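Local coordinates for mannosyl-glycoprotein endo-beta-N-acetylglucosamidase-like domain-containing protein (Pseudomonas protegens, PDB 4KT3), which acts as a type VI secretion effector, a peptidoglycan glycoside hydrolase, captured here in complex with its immunity partner, at residues F85-P90 / A109-F114. Sequence-based numbering, arbitrary orientation.
Sequences FSMHAP and AKFDSF
The rings of Phe85 and Phe114 meet obliquely, with CE1 of Phe85 4.4 Å from CZ of Phe114, a loose apolar approach rather than a stack between the two. Helices supply much of the rest: Phe114 stacks on Tyr44 of helix 35-54, and Phe85 meets Phe121 at planes about 20° apart and touches Leu62, Leu65 and Ala66 of helix 59-70; Tyr84, in the loop, also meets Phe114. The third ring, Phe111, receives CG of selenomethionine Met87 at its CZ, 4.3 Å away and again oblique to the plane. Because chi2 of Met87 is -79°, the chain folds back beyond CG, and the selenium leads away from the 109-114 segment; the methylene therefore makes this contact.

The backbone supplies one hydrogen bond: Ala109 N donates to Met87 O over 3.0 Å, with an N-H...O angle of 175°, practically straight. Just beyond it the chains close to 4.6 Å between the CA atoms of Ala89 and Ala109. Asn83 ties the two segments together a second time, its OD1 taking Met87 N and its ND2 giving to Ala109 O.

In this glucosaminidase-family domain of the lysozyme clan, the contact joins the loop after helix 76-81 to strand 108-110 of the two-stranded antiparallel sheet and to the start of helix 114-129. Ser86 and His88, whose CB atoms point away from 109-114, bond to the immunity protein's chain. One straight hydrogen bond and the Asn83 bridge thus set the backbone spacing, while the mostly buried aromatic and selenomethionine side chains add van der Waals contact across it.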
loop_
_atom_site.group_PDB
_atom_site.type_symbol
_atom_site.label_atom_id
_atom_site.label_comp_id
_atom_site.label_asym_id
_atom_site.label_seq_id
_atom_site.Cartn_x
_atom_site.Cartn_y
_atom_site.Cartn_z
ATOM N N PHE A 85 -3.243 10.402 4.101
ATOM C CA PHE A 85 -4.282 9.626 4.782
ATOM C C PHE A 85 -5.455 9.347 3.854
ATOM O O PHE A 85 -6.511 8.872 4.290
ATOM C CB PHE A 85 -4.696 10.353 6.076
ATOM C CG PHE A 85 -3.600 10.346 7.102
ATOM C CD1 PHE A 85 -2.575 11.281 7.041
ATOM C CD2 PHE A 85 -3.542 9.360 8.077
ATOM C CE1 PHE A 85 -1.531 11.238 7.926
ATOM C CE2 PHE A 85 -2.494 9.329 8.985
ATOM C CZ PHE A 85 -1.489 10.271 8.902
ATOM N N SER A 86 -5.231 9.615 2.562
ATOM C CA SER A 86 -6.240 9.464 1.512
ATOM C C SER A 86 -7.625 9.942 1.952
ATOM O O SER A 86 -8.636 9.267 1.730
ATOM C CB SER A 86 -6.296 8.016 1.008
ATOM O OG SER A 86 -5.040 7.639 0.472
HETATM N N MSE A 87 -7.651 11.125 2.554
HETATM C CA MSE A 87 -8.880 11.741 3.023
HETATM C C MSE A 87 -9.751 12.143 1.859
HETATM O O MSE A 87 -9.296 12.824 0.947
HETATM C CB MSE A 87 -8.561 13.018 3.805
HETATM C CG MSE A 87 -7.624 12.818 4.969
HETATM SE SE MSE A 87 -8.511 12.082 6.528
HETATM C CE MSE A 87 -9.557 13.631 7.048
ATOM N N HIS A 88 -11.014 11.740 1.932
ATOM C CA HIS A 88 -12.030 12.235 1.031
ATOM C C HIS A 88 -12.244 13.730 1.266
ATOM O O HIS A 88 -12.174 14.223 2.401
ATOM C CB HIS A 88 -13.352 11.486 1.255
ATOM C CG HIS A 88 -13.325 10.053 0.820
ATOM N ND1 HIS A 88 -14.374 9.187 1.045
ATOM C CD2 HIS A 88 -12.375 9.334 0.179
ATOM C CE1 HIS A 88 -14.075 7.998 0.549
ATOM N NE2 HIS A 88 -12.862 8.058 0.028
ATOM N N ALA A 89 -12.498 14.451 0.181
ATOM C CA ALA A 89 -12.872 15.853 0.268
ATOM C C ALA A 89 -14.379 15.966 0.501
ATOM O O ALA A 89 -15.159 15.158 -0.029
ATOM C CB ALA A 89 -12.489 16.573 -0.999
ATOM N N PRO A 90 -14.809 16.977 1.268
ATOM C CA PRO A 90 -13.965 17.995 1.899
ATOM C C PRO A 90 -13.388 17.534 3.226
ATOM O O PRO A 90 -14.046 16.792 3.956
ATOM C CB PRO A 90 -14.927 19.165 2.114
ATOM C CG PRO A 90 -16.284 18.509 2.300
ATOM C CD PRO A 90 -16.250 17.256 1.441
ATOM N N ALA A 109 -8.952 15.078 -0.983
ATOM C CA ALA A 109 -8.416 16.367 -0.574
ATOM C C ALA A 109 -6.969 16.562 -1.011
ATOM O O ALA A 109 -6.215 15.600 -1.172
ATOM C CB ALA A 109 -8.505 16.489 0.926
ATOM N N LYS A 110 -6.594 17.830 -1.174
ATOM C CA LYS A 110 -5.198 18.229 -1.354
ATOM C C LYS A 110 -4.780 19.012 -0.113
ATOM O O LYS A 110 -5.590 19.750 0.450
ATOM C CB LYS A 110 -5.048 19.147 -2.569
ATOM C CG LYS A 110 -5.619 18.622 -3.856
ATOM C CD LYS A 110 -5.364 19.607 -4.993
ATOM C CE LYS A 110 -5.814 19.039 -6.329
ATOM N NZ LYS A 110 -5.386 19.890 -7.477
ATOM N N PHE A 111 -3.525 18.846 0.297
ATOM C CA PHE A 111 -2.958 19.553 1.445
ATOM C C PHE A 111 -1.618 20.217 1.130
ATOM O O PHE A 111 -0.985 19.926 0.108
ATOM C CB PHE A 111 -2.765 18.590 2.617
ATOM C CG PHE A 111 -4.032 17.959 3.089
ATOM C CD1 PHE A 111 -4.878 18.652 3.936
ATOM C CD2 PHE A 111 -4.395 16.690 2.670
ATOM C CE1 PHE A 111 -6.054 18.094 4.352
ATOM C CE2 PHE A 111 -5.566 16.125 3.095
ATOM C CZ PHE A 111 -6.407 16.828 3.932
ATOM N N ASP A 112 -1.166 21.076 2.041
ATOM C CA ASP A 112 0.143 21.724 1.908
ATOM C C ASP A 112 1.314 20.793 2.208
ATOM O O ASP A 112 2.440 21.037 1.751
ATOM C CB ASP A 112 0.237 22.928 2.846
ATOM C CG ASP A 112 -0.409 24.178 2.285
ATOM O OD1 ASP A 112 -0.329 24.425 1.068
ATOM O OD2 ASP A 112 -0.986 24.938 3.094
ATOM N N SER A 113 1.063 19.736 2.975
ATOM C CA SER A 113 2.145 18.895 3.481
ATOM C C SER A 113 1.603 17.647 4.157
ATOM O O SER A 113 0.427 17.586 4.499
ATOM C CB SER A 113 2.946 19.669 4.513
ATOM O OG SER A 113 2.136 19.968 5.641
ATOM N N PHE A 114 2.480 16.672 4.363
ATOM C CA PHE A 114 2.183 15.485 5.160
ATOM C C PHE A 114 1.574 15.930 6.488
ATOM O O PHE A 114 0.525 15.427 6.909
ATOM C CB PHE A 114 3.470 14.675 5.412
ATOM C CG PHE A 114 3.269 13.468 6.278
ATOM C CD1 PHE A 114 3.080 13.601 7.642
ATOM C CD2 PHE A 114 3.301 12.201 5.735
ATOM C CE1 PHE A 114 2.884 12.483 8.454
ATOM C CE2 PHE A 114 3.098 11.078 6.533
ATOM C CZ PHE A 114 2.885 11.217 7.896
#